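Local atomic coordinates of probable outer membrane protein (Pseudomonas aeruginosa, PDB entry 3DWO), a protein that probably serves as an outer-membrane channel of the FadL family, taking up long-chain fatty acids or other hydrophobic compounds through a beta barrel. Residues 171-176 with 370-375; 181-184 with 188-191; 293-296 with 300-303. All blocks are in the same frame, centred on the assembly; numbering follows the deposited sequence.

Contact 1: residues 171-176 with 370-375; sequences GFVSQN and DPRIPD. With C8E ((hydroxyethyloxy)tri(ethyloxy)octane), chain D; C8E ((hydroxyethyloxy)tri(ethyloxy)octane), chain E.
R372 and Q175 illustrate how one extended arginine can tie a loop to a barrel strand. NH2 of R372 donates to OE1 of Q175, which lies at the edge of the guanidinium and near its plane; the modelled 2.4 Å is implausibly short and its exact value doubtful, with an N-H...O angle of 132°. The amide is turned 66° from the guanidinium. With CG anti to the backbone N (chi1 171°) and the chain straight beyond it, Q175 brings OE1 to this spot, where the terminal hydroxyl O21 of the chain D detergent also donates to it over 2.9 Å. On the amide's other branch, NE2 bonds D134 O. A water adds a second link, accepting from R372 NE at 2.7 Å and donating to S174 O at 2.9 Å.

A charge partner lies within the loop: D370 OD2 forms a rather long salt bridge with R372 NH1 at 3.6 Å, which probably helps to balance the guanidinium, and Y331 OH hydrogen-bonds to both atoms.

Van der Waals contacts complete the set. V173 crosses the arginine at about a right angle, CG1 lying 3.6 Å from NH2, while its CG2 packs 3.5 Å from C10 of the chain D detergent. I373 CG2 and D375 CB lie by the terminal O21 of the chain E detergent. Buried and of mixed polarity, the arrangement is consistent with an amphiphile-binding pocket inside a FadL-type barrel.

Contact 2: residues 181-184 with 188-191; sequences ASAA and GMGG. With C8E ((hydroxyethyloxy)tri(ethyloxy)octane), chain C.
The peptide plane joining M189 to G190 receives the carbonyl oxygen of A183 over one face, about 3.1 Å above the plane. The nearest atom of that plane is another acceptor, M189 O, 3.3 Å from A183 O. G190 N is at 3.5 Å, but the angle is too poor for a bond. G190 CA, in the same plane, lies 3.6 Å from A183 O in a CH...O contact.

Lacking a side chain, G190 lets its CA come within 3.7 Å of A184 O, so the loop lies close against the last turn around A183 and A184. The apolar share is small: A183 CB meets M189 CB at 4.1 Å. Beyond CB, M189 turns away to the chain C detergent, and the bend at chi3 (82°) puts CE beside C13 while SD rests 3.7 Å from C11. A183 CB borders the same molecule, and S182 CB packs on its C7.

A neighbour supplies polar links: S186 OG hydrogen-bonds to both A183 O and M189 N, joining the two backbones indirectly, and F194 covers A183 and A184. Residues 188-191 also touch a crystal neighbour, so their conformation may owe something to packing. Chemically, with no direct hydrogen bond between the two segments, the contact rests on van der Waals touch and the bridging S186 hydroxyl, while M189 and A183 offer an apolar surface to the detergent.

Contact 3: residues 293-296 with 300-303; sequences VHQF and LSLG
Antiparallel strands 293-295 and 300-303 run 4.8 Å apart at 162°, with H294 and L302 as a hydrogen-bonded pair flanked by the non-hydrogen-bonded pairs V293-G303 and Q295-S301. H294 N donates to L302 O at 2.9 Å, and L302 N returns the bond to H294 O at 3.0 Å. Past the strand end, F296 N still reaches L300 O at 2.9 Å, although the N-H...O angle has fallen to 138°.

The side chains divide between two surfaces. On that of H294 and L302, the F296 ring is the centrepiece. ND1 of H294 stands 3.4 Å above its plane, over the centre, while L302 CB lies in the plane at its edge. The two leucines approach the ring obliquely: L300 CD1 is 3.2 Å from CD2, and L302 CD1 is 3.3 Å from CE2, both shorter than normal carbon contact, so the exact spacing is doubtful. L300 and F296 point the same way, side by side; CG of L300, anti to the backbone N (chi1 -171°), carries CD1 to the ring. L302 also touches a bound detergent.

On the opposite surface Q295 CG lies 3.7 Å from S301 OG, and G303 is paired with V293. Here V293, S301 and Q295 pack on L22, F23 and P24 of the N-terminal segment, respectively. N297 OD1 bonds L300 N across the turn. The whole is a tight beta hairpin at one end of the barrel, with one surface toward the N-terminal segment and a leucine of the other against detergent, as befits a membrane-spanning barrel wall.

Overall arrangement
Followed from the N terminus, after four earlier strands the chain reaches residues 171-176 on strand 158-177, then passes directly into helix 179-184, where contact 2 closes a loop of only three residues. Several barrel strands later contact 3 closes an equally short one, the hairpin of strands 287-295 and 300-309. Only when the chain reaches 370-375, after strand 351-360, does contact 1 shut its loop of 193 residues, inside which both others nest; contacts 2 and 3 follow in series and do not cross. Contact 1 ties strand to distant loop near the middle, whereas contacts 2 and 3, on opposite sides of the chain's centre, lie about 64 Å apart between centres.

Contact 1: residues 171-176 with 370-375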
ATOM      1  N   GLY A 171      -8.881  -5.709  -4.730  1.00 21.76           N
ATOM      2  CA  GLY A 171      -8.013  -5.038  -5.674  1.00 20.67           C
ATOM      3  C   GLY A 171      -8.691  -4.807  -7.006  1.00 22.42           C
ATOM      4  O   GLY A 171      -9.535  -5.593  -7.436  1.00 19.73           O
ATOM      5  N   PHE A 172      -8.326  -3.707  -7.653  1.00 20.52           N
ATOM      6  CA  PHE A 172      -8.884  -3.369  -8.948  1.00 19.98           C
ATOM      7  C   PHE A 172      -7.820  -2.728  -9.837  1.00 20.70           C
ATOM      8  O   PHE A 172      -7.040  -1.888  -9.384  1.00 18.46           O
ATOM      9  CB  PHE A 172     -10.052  -2.395  -8.805  1.00 22.40           C
ATOM     10  CG  PHE A 172     -10.683  -2.033 -10.121  1.00 23.10           C
ATOM     11  CD1 PHE A 172     -11.664  -2.850 -10.685  1.00 22.79           C
ATOM     12  CD2 PHE A 172     -10.244  -0.919 -10.834  1.00 22.37           C
ATOM     13  CE1 PHE A 172     -12.195  -2.565 -11.944  1.00 21.87           C
ATOM     14  CE2 PHE A 172     -10.768  -0.624 -12.089  1.00 22.56           C
ATOM     15  CZ  PHE A 172     -11.744  -1.448 -12.647  1.00 22.85           C
ATOM     16  N   VAL A 173      -7.799  -3.134 -11.102  1.00 18.61           N
ATOM     17  CA  VAL A 173      -6.858  -2.599 -12.072  1.00 19.67           C
ATOM     18  C   VAL A 173      -7.537  -2.472 -13.430  1.00 20.02           C
ATOM     19  O   VAL A 173      -8.209  -3.401 -13.888  1.00 20.34           O
ATOM     20  CB  VAL A 173      -5.606  -3.518 -12.231  1.00 22.33           C
ATOM     21  CG1 VAL A 173      -5.012  -3.363 -13.627  1.00 25.35           C
ATOM     22  CG2 VAL A 173      -4.540  -3.144 -11.200  1.00 20.67           C
ATOM     23  N   SER A 174      -7.388  -1.313 -14.059  1.00 18.00           N
ATOM     24  CA  SER A 174      -7.947  -1.111 -15.386  1.00 17.64           C
ATOM     25  C   SER A 174      -6.780  -0.587 -16.210  1.00 17.24           C
ATOM     26  O   SER A 174      -5.882   0.065 -15.680  1.00 16.01           O
ATOM     27  CB  SER A 174      -9.120  -0.117 -15.375  1.00 14.22           C
ATOM     28  OG  SER A 174      -8.689   1.201 -15.105  1.00 22.35           O
ATOM     29  N   GLN A 175      -6.787  -0.876 -17.502  1.00 17.17           N
ATOM     30  CA  GLN A 175      -5.691  -0.469 -18.361  1.00 20.99           C
ATOM     31  C   GLN A 175      -6.180  -0.636 -19.790  1.00 20.87           C
ATOM     32  O   GLN A 175      -6.983  -1.525 -20.074  1.00 20.94           O
ATOM     33  CB  GLN A 175      -4.490  -1.386 -18.071  1.00 24.41           C
ATOM     34  CG  GLN A 175      -3.300  -1.292 -19.001  1.00 28.53           C
ATOM     35  CD  GLN A 175      -2.165  -2.192 -18.534  1.00 30.52           C
ATOM     36  OE1 GLN A 175      -2.343  -2.999 -17.624  1.00 31.78           O
ATOM     37  NE2 GLN A 175      -0.999  -2.062 -19.154  1.00 31.17           N
ATOM     38  N   ASN A 176      -5.723   0.236 -20.679  1.00 18.81           N
ATOM     39  CA  ASN A 176      -6.130   0.149 -22.069  1.00 18.78           C
ATOM     40  C   ASN A 176      -5.347  -0.941 -22.778  1.00 20.13           C
ATOM     41  O   ASN A 176      -4.155  -1.126 -22.512  1.00 19.89           O
ATOM     42  CB  ASN A 176      -5.872   1.464 -22.792  1.00 18.75           C
ATOM     43  CG  ASN A 176      -6.275   1.402 -24.253  1.00 20.54           C
ATOM     44  OD1 ASN A 176      -7.454   1.242 -24.570  1.00 17.57           O
ATOM     45  ND2 ASN A 176      -5.295   1.519 -25.153  1.00 18.86           N
ATOM     46  N   ASP A 370       5.954   2.094 -12.733  1.00 16.73           N
ATOM     47  CA  ASP A 370       4.945   2.525 -13.688  1.00 17.62           C
ATOM     48  C   ASP A 370       3.956   3.482 -13.025  1.00 15.84           C
ATOM     49  O   ASP A 370       4.094   3.802 -11.850  1.00 14.25           O
ATOM     50  CB  ASP A 370       4.230   1.307 -14.285  1.00 20.22           C
ATOM     51  CG  ASP A 370       3.460   0.519 -13.254  1.00 22.63           C
ATOM     52  OD1 ASP A 370       3.326   1.012 -12.113  1.00 25.09           O
ATOM     53  OD2 ASP A 370       2.976  -0.587 -13.590  1.00 27.23           O
ATOM     54  N   PRO A 371       2.947   3.955 -13.772  1.00 17.53           N
ATOM     55  CA  PRO A 371       1.949   4.892 -13.230  1.00 19.97           C
ATOM     56  C   PRO A 371       1.040   4.393 -12.106  1.00 20.37           C
ATOM     57  O   PRO A 371       0.451   5.203 -11.393  1.00 20.11           O
ATOM     58  CB  PRO A 371       1.148   5.295 -14.472  1.00 20.08           C
ATOM     59  CG  PRO A 371       2.147   5.098 -15.598  1.00 17.87           C
ATOM     60  CD  PRO A 371       2.759   3.787 -15.222  1.00 16.27           C
ATOM     61  N   ARG A 372       0.914   3.076 -11.949  1.00 21.58           N
ATOM     62  CA  ARG A 372       0.057   2.523 -10.892  1.00 25.12           C
ATOM     63  C   ARG A 372       0.546   2.923  -9.501  1.00 26.01           C
ATOM     64  O   ARG A 372      -0.229   3.409  -8.674  1.00 26.10           O
ATOM     65  CB  ARG A 372       0.012   0.993 -10.964  1.00 25.13           C
ATOM     66  CG  ARG A 372      -0.486   0.448 -12.271  1.00 28.12           C
ATOM     67  CD  ARG A 372      -0.933  -1.008 -12.151  1.00 32.60           C
ATOM     68  NE  ARG A 372      -1.723  -1.366 -13.325  1.00 34.87           N
ATOM     69  CZ  ARG A 372      -1.259  -2.020 -14.381  1.00 34.42           C
ATOM     70  NH1 ARG A 372       0.004  -2.426 -14.429  1.00 32.14           N
ATOM     71  NH2 ARG A 372      -2.062  -2.231 -15.413  1.00 36.79           N
ATOM     72  N   ILE A 373       1.837   2.700  -9.259  1.00 25.40           N
ATOM     73  CA  ILE A 373       2.481   3.009  -7.981  1.00 25.64           C
ATOM     74  C   ILE A 373       3.792   3.733  -8.309  1.00 26.17           C
ATOM     75  O   ILE A 373       4.868   3.141  -8.255  1.00 24.56           O
ATOM     76  CB  ILE A 373       2.844   1.722  -7.202  1.00 25.10           C
ATOM     77  CG1 ILE A 373       1.648   0.764  -7.144  1.00 28.19           C
ATOM     78  CG2 ILE A 373       3.299   2.087  -5.797  1.00 27.74           C
ATOM     79  CD1 ILE A 373       0.491   1.254  -6.294  1.00 24.79           C
ATOM     80  N   PRO A 374       3.714   5.021  -8.662  1.00 27.17           N
ATOM     81  CA  PRO A 374       4.925   5.773  -8.995  1.00 27.13           C
ATOM     82  C   PRO A 374       5.564   6.458  -7.791  1.00 28.30           C
ATOM     83  O   PRO A 374       5.688   7.680  -7.782  1.00 28.97           O
ATOM     84  CB  PRO A 374       4.411   6.789 -10.000  1.00 27.73           C
ATOM     85  CG  PRO A 374       3.072   7.175  -9.376  1.00 27.14           C
ATOM     86  CD  PRO A 374       2.500   5.814  -8.951  1.00 27.39           C
ATOM     87  N   ASP A 375       5.981   5.707  -6.776  1.00 28.83           N
ATOM     88  CA  ASP A 375       6.578   6.388  -5.630  1.00 32.59           C
ATOM     89  C   ASP A 375       8.099   6.332  -5.570  1.00 29.99           C
ATOM     90  O   ASP A 375       8.752   5.650  -6.361  1.00 30.16           O
ATOM     91  CB  ASP A 375       5.965   5.889  -4.306  1.00 33.54           C
ATOM     92  CG  ASP A 375       6.587   4.614  -3.811  1.00 35.63           C
ATOM     93  OD1 ASP A 375       6.840   3.718  -4.642  1.00 39.51           O
ATOM     94  OD2 ASP A 375       6.809   4.502  -2.585  1.00 34.05           O
TER
HETATM   95  C1  C8E D 454       5.430   0.009  -9.298  1.00 50.18           C
HETATM   96  C2  C8E D 454       4.084  -0.437  -9.639  1.00 50.76           C
HETATM   97  C3  C8E D 454       3.645  -1.660  -8.981  1.00 49.31           C
HETATM   98  C4  C8E D 454       2.262  -1.879  -9.369  1.00 50.82           C
HETATM   99  C5  C8E D 454       1.623  -2.780  -8.378  1.00 50.43           C
HETATM  100  C6  C8E D 454       0.179  -2.660  -8.448  1.00 51.12           C
HETATM  101  C7  C8E D 454      -0.208  -3.930  -7.858  1.00 52.35           C
HETATM  102  C8  C8E D 454      -1.393  -3.724  -6.992  1.00 53.78           C
HETATM  103  O9  C8E D 454      -2.600  -4.473  -7.003  1.00 51.56           O
HETATM  104  C10 C8E D 454      -3.372  -4.507  -8.188  1.00 51.76           C
HETATM  105  C11 C8E D 454      -4.553  -5.373  -7.878  1.00 49.18           C
HETATM  106  O12 C8E D 454      -4.322  -6.722  -8.318  1.00 48.77           O
HETATM  107  C13 C8E D 454      -5.162  -7.185  -9.420  1.00 46.07           C
HETATM  108  C14 C8E D 454      -4.901  -6.953 -10.942  1.00 47.72           C
HETATM  109  O15 C8E D 454      -4.867  -7.875 -12.073  1.00 48.48           O
HETATM  110  C16 C8E D 454      -3.544  -8.399 -12.307  1.00 47.91           C
HETATM  111  C17 C8E D 454      -2.687  -7.573 -13.285  1.00 45.87           C
HETATM  112  O18 C8E D 454      -3.236  -6.585 -14.183  1.00 46.74           O
HETATM  113  C19 C8E D 454      -3.607  -7.126 -15.479  1.00 44.79           C
HETATM  114  C20 C8E D 454      -3.040  -6.570 -16.838  1.00 45.53           C
HETATM  115  O21 C8E D 454      -3.786  -5.570 -17.548  1.00 42.02           O
HETATM  116  C1  C8E E 455      -8.660   3.187  -0.207  1.00 56.73           C
HETATM  117  C2  C8E E 455      -7.324   3.599  -0.615  1.00 55.98           C
HETATM  118  C3  C8E E 455      -6.256   3.143   0.269  1.00 56.21           C
HETATM  119  C4  C8E E 455      -5.938   4.235   1.172  1.00 56.05           C
HETATM  120  C5  C8E E 455      -4.470   4.362   1.266  1.00 57.13           C
HETATM  121  C6  C8E E 455      -4.116   5.098   2.459  1.00 57.82           C
HETATM  122  C7  C8E E 455      -2.706   5.316   2.211  1.00 57.67           C
HETATM  123  C8  C8E E 455      -2.392   6.706   2.564  1.00 59.25           C
HETATM  124  O9  C8E E 455      -1.126   7.241   2.885  1.00 60.92           O
HETATM  125  C10 C8E E 455      -0.411   6.738   3.995  1.00 60.89           C
HETATM  126  C11 C8E E 455       0.861   7.528   4.009  1.00 62.22           C
HETATM  127  O12 C8E E 455       1.562   7.399   2.756  1.00 62.26           O
HETATM  128  C13 C8E E 455       2.615   8.379   2.531  1.00 62.83           C
HETATM  129  C14 C8E E 455       3.070   8.939   1.146  1.00 62.71           C
HETATM  130  O15 C8E E 455       2.307   9.502   0.040  1.00 63.27           O
HETATM  131  C16 C8E E 455       1.911   8.474  -0.891  1.00 63.68           C
HETATM  132  C17 C8E E 455       2.917   8.215  -2.024  1.00 64.61           C
HETATM  133  O18 C8E E 455       2.688   8.621  -3.387  1.00 64.80           O
HETATM  134  C19 C8E E 455       2.013   7.593  -4.166  1.00 65.14           C
HETATM  135  C20 C8E E 455       2.684   6.831  -5.366  1.00 64.97           C
HETATM  136  O21 C8E E 455       3.114   5.482  -5.165  1.00 64.70           O
HETATM  137  O   HOH W   1      -3.937   0.139 -13.475  1.00 22.77           O

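Contact 2: residues 181-184 with 188-191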
ATOM      1  N   ALA A 181      -1.765  -3.305 -31.867  1.00 22.21           N
ATOM      2  CA  ALA A 181      -0.390  -3.057 -31.439  1.00 22.34           C
ATOM      3  C   ALA A 181       0.206  -4.349 -30.888  1.00 20.32           C
ATOM      4  O   ALA A 181       1.366  -4.654 -31.132  1.00 18.64           O
ATOM      5  CB  ALA A 181      -0.346  -1.959 -30.375  1.00 19.45           C
ATOM      6  N   SER A 182      -0.597  -5.107 -30.152  1.00 20.76           N
ATOM      7  CA  SER A 182      -0.135  -6.374 -29.593  1.00 22.14           C
ATOM      8  C   SER A 182       0.183  -7.373 -30.701  1.00 20.61           C
ATOM      9  O   SER A 182       1.184  -8.093 -30.628  1.00 21.34           O
ATOM     10  CB  SER A 182      -1.195  -6.961 -28.668  1.00 24.50           C
ATOM     11  OG  SER A 182      -1.371  -6.124 -27.544  1.00 28.01           O
ATOM     12  N   ALA A 183      -0.670  -7.411 -31.723  1.00 17.59           N
ATOM     13  CA  ALA A 183      -0.486  -8.315 -32.863  1.00 17.66           C
ATOM     14  C   ALA A 183       0.812  -8.010 -33.611  1.00 17.01           C
ATOM     15  O   ALA A 183       1.582  -8.914 -33.930  1.00 17.31           O
ATOM     16  CB  ALA A 183      -1.676  -8.202 -33.830  1.00 14.95           C
ATOM     17  N   ALA A 184       1.033  -6.730 -33.895  1.00 16.27           N
ATOM     18  CA  ALA A 184       2.226  -6.284 -34.609  1.00 17.25           C
ATOM     19  C   ALA A 184       3.519  -6.796 -33.975  1.00 18.97           C
ATOM     20  O   ALA A 184       4.497  -7.041 -34.680  1.00 21.11           O
ATOM     21  CB  ALA A 184       2.245  -4.762 -34.672  1.00 13.89           C
ATOM     22  N   GLY A 188       3.077 -14.702 -33.654  1.00 21.90           N
ATOM     23  CA  GLY A 188       2.223 -15.370 -34.628  1.00 20.97           C
ATOM     24  C   GLY A 188       1.453 -14.480 -35.596  1.00 23.36           C
ATOM     25  O   GLY A 188       0.943 -14.953 -36.612  1.00 23.56           O
ATOM     26  N   MET A 189       1.372 -13.189 -35.303  1.00 25.56           N
ATOM     27  CA  MET A 189       0.634 -12.266 -36.156  1.00 27.36           C
ATOM     28  C   MET A 189       1.415 -11.021 -36.546  1.00 25.89           C
ATOM     29  O   MET A 189       0.824 -10.030 -36.971  1.00 26.53           O
ATOM     30  CB  MET A 189      -0.657 -11.826 -35.462  1.00 29.50           C
ATOM     31  CG  MET A 189      -1.870 -12.670 -35.768  1.00 35.35           C
ATOM     32  SD  MET A 189      -3.375 -11.734 -35.362  1.00 42.42           S
ATOM     33  CE  MET A 189      -3.555 -10.710 -36.843  1.00 39.97           C
ATOM     34  N   GLY A 190       2.731 -11.061 -36.388  1.00 24.64           N
ATOM     35  CA  GLY A 190       3.537  -9.906 -36.742  1.00 21.54           C
ATOM     36  C   GLY A 190       3.719  -9.794 -38.238  1.00 21.12           C
ATOM     37  O   GLY A 190       3.143 -10.569 -38.995  1.00 22.77           O
ATOM     38  N   GLY A 191       4.519  -8.826 -38.671  1.00 23.58           N
ATOM     39  CA  GLY A 191       4.760  -8.646 -40.090  1.00 22.83           C
ATOM     40  C   GLY A 191       4.195  -7.344 -40.639  1.00 25.76           C
ATOM     41  O   GLY A 191       4.858  -6.643 -41.408  1.00 24.40           O
TER
HETATM   42  C1  C8E C 453      -3.792  -8.624 -21.203  1.00 30.17           C
HETATM   43  C2  C8E C 453      -3.208  -9.258 -22.373  1.00 28.94           C
HETATM   44  C3  C8E C 453      -3.841  -8.887 -23.630  1.00 28.37           C
HETATM   45  C4  C8E C 453      -3.245  -9.711 -24.669  1.00 27.65           C
HETATM   46  C5  C8E C 453      -3.705  -9.204 -25.980  1.00 28.17           C
HETATM   47  C6  C8E C 453      -3.044  -9.915 -27.044  1.00 28.91           C
HETATM   48  C7  C8E C 453      -3.818  -9.454 -28.185  1.00 28.97           C
HETATM   49  C8  C8E C 453      -3.313 -10.149 -29.375  1.00 30.19           C
HETATM   50  O9  C8E C 453      -3.705  -9.984 -30.724  1.00 34.68           O
HETATM   51  C10 C8E C 453      -5.045 -10.224 -31.101  1.00 33.99           C
HETATM   52  C11 C8E C 453      -5.074  -9.987 -32.573  1.00 37.40           C
HETATM   53  O12 C8E C 453      -5.898  -8.868 -32.922  1.00 42.54           O
HETATM   54  C13 C8E C 453      -5.775  -8.467 -34.309  1.00 46.98           C
HETATM   55  C14 C8E C 453      -6.565  -7.329 -35.021  1.00 52.83           C
HETATM   56  O15 C8E C 453      -7.446  -6.275 -34.521  1.00 54.32           O
HETATM   57  C16 C8E C 453      -8.809  -6.729 -34.489  1.00 54.57           C
HETATM   58  C17 C8E C 453      -9.616  -6.470 -35.773  1.00 53.90           C
HETATM   59  O18 C8E C 453     -10.717  -7.306 -36.192  1.00 53.07           O
HETATM   60  C19 C8E C 453     -10.293  -8.397 -37.052  1.00 53.49           C
HETATM   61  C20 C8E C 453     -11.163  -9.677 -37.328  1.00 53.75           C
HETATM   62  O21 C8E C 453     -10.503 -10.855 -37.806  1.00 54.93           O

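Contact 3: residues 293-296 with 300-303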
ATOM      1  N   VAL A 293      12.860   2.697  23.004  1.00 41.52           N
ATOM      2  CA  VAL A 293      12.299   3.865  23.659  1.00 42.76           C
ATOM      3  C   VAL A 293      13.084   4.159  24.931  1.00 45.25           C
ATOM      4  O   VAL A 293      13.192   3.316  25.824  1.00 44.93           O
ATOM      5  CB  VAL A 293      10.810   3.651  24.007  1.00 41.71           C
ATOM      6  CG1 VAL A 293      10.290   4.815  24.832  1.00 39.63           C
ATOM      7  CG2 VAL A 293       9.998   3.524  22.725  1.00 41.58           C
ATOM      8  N   HIS A 294      13.652   5.357  24.997  1.00 47.53           N
ATOM      9  CA  HIS A 294      14.420   5.768  26.159  1.00 50.32           C
ATOM     10  C   HIS A 294      13.751   6.945  26.850  1.00 50.92           C
ATOM     11  O   HIS A 294      13.449   7.960  26.224  1.00 49.90           O
ATOM     12  CB  HIS A 294      15.843   6.161  25.757  1.00 51.55           C
ATOM     13  CG  HIS A 294      16.658   6.699  26.892  1.00 53.66           C
ATOM     14  ND1 HIS A 294      16.351   7.880  27.532  1.00 55.11           N
ATOM     15  CD2 HIS A 294      17.749   6.203  27.521  1.00 54.49           C
ATOM     16  CE1 HIS A 294      17.215   8.088  28.509  1.00 55.07           C
ATOM     17  NE2 HIS A 294      18.074   7.085  28.524  1.00 55.32           N
ATOM     18  N   GLN A 295      13.519   6.800  28.148  1.00 52.21           N
ATOM     19  CA  GLN A 295      12.900   7.855  28.928  1.00 54.45           C
ATOM     20  C   GLN A 295      14.013   8.662  29.593  1.00 54.65           C
ATOM     21  O   GLN A 295      14.701   8.163  30.485  1.00 54.98           O
ATOM     22  CB  GLN A 295      11.973   7.236  29.970  1.00 56.36           C
ATOM     23  CG  GLN A 295      10.953   6.293  29.350  1.00 60.72           C
ATOM     24  CD  GLN A 295      10.222   5.447  30.372  1.00 63.47           C
ATOM     25  OE1 GLN A 295      10.839   4.690  31.127  1.00 64.00           O
ATOM     26  NE2 GLN A 295       8.898   5.564  30.398  1.00 64.72           N
ATOM     27  N   PHE A 296      14.198   9.898  29.138  1.00 54.31           N
ATOM     28  CA  PHE A 296      15.232  10.781  29.678  1.00 55.09           C
ATOM     29  C   PHE A 296      14.865  11.324  31.050  1.00 55.77           C
ATOM     30  O   PHE A 296      15.712  11.425  31.935  1.00 56.00           O
ATOM     31  CB  PHE A 296      15.483  11.935  28.710  1.00 52.86           C
ATOM     32  CG  PHE A 296      16.242  11.530  27.488  1.00 52.90           C
ATOM     33  CD1 PHE A 296      17.632  11.513  27.495  1.00 51.99           C
ATOM     34  CD2 PHE A 296      15.571  11.122  26.340  1.00 53.14           C
ATOM     35  CE1 PHE A 296      18.346  11.095  26.375  1.00 52.64           C
ATOM     36  CE2 PHE A 296      16.274  10.701  25.214  1.00 53.48           C
ATOM     37  CZ  PHE A 296      17.665  10.688  25.231  1.00 52.75           C
ATOM     38  N   LEU A 300      10.232  13.730  29.173  1.00 49.87           N
ATOM     39  CA  LEU A 300      10.739  13.529  27.828  1.00 47.43           C
ATOM     40  C   LEU A 300      11.137  12.090  27.520  1.00 46.62           C
ATOM     41  O   LEU A 300      11.989  11.505  28.189  1.00 46.24           O
ATOM     42  CB  LEU A 300      11.922  14.471  27.587  1.00 46.95           C
ATOM     43  CG  LEU A 300      12.507  14.611  26.175  1.00 47.72           C
ATOM     44  CD1 LEU A 300      13.345  13.401  25.838  1.00 48.26           C
ATOM     45  CD2 LEU A 300      11.387  14.803  25.160  1.00 46.76           C
ATOM     46  N   SER A 301      10.503  11.532  26.492  1.00 45.16           N
ATOM     47  CA  SER A 301      10.779  10.174  26.039  1.00 43.55           C
ATOM     48  C   SER A 301      11.021  10.211  24.536  1.00 41.89           C
ATOM     49  O   SER A 301      10.238  10.798  23.792  1.00 40.95           O
ATOM     50  CB  SER A 301       9.593   9.253  26.332  1.00 43.98           C
ATOM     51  OG  SER A 301       9.339   9.179  27.719  1.00 47.54           O
ATOM     52  N   LEU A 302      12.109   9.592  24.098  1.00 40.49           N
ATOM     53  CA  LEU A 302      12.438   9.550  22.683  1.00 40.39           C
ATOM     54  C   LEU A 302      12.428   8.111  22.187  1.00 40.44           C
ATOM     55  O   LEU A 302      12.710   7.178  22.944  1.00 39.95           O
ATOM     56  CB  LEU A 302      13.814  10.166  22.430  1.00 40.96           C
ATOM     57  CG  LEU A 302      13.986  11.648  22.767  1.00 43.62           C
ATOM     58  CD1 LEU A 302      15.379  12.094  22.351  1.00 45.00           C
ATOM     59  CD2 LEU A 302      12.935  12.476  22.047  1.00 43.96           C
ATOM     60  N   GLY A 303      12.095   7.938  20.912  1.00 39.08           N
ATOM     61  CA  GLY A 303      12.055   6.615  20.330  1.00 36.47           C
ATOM     62  C   GLY A 303      12.731   6.582  18.975  1.00 36.07           C
ATOM     63  O   GLY A 303      12.748   7.578  18.252  1.00 34.33           O
TER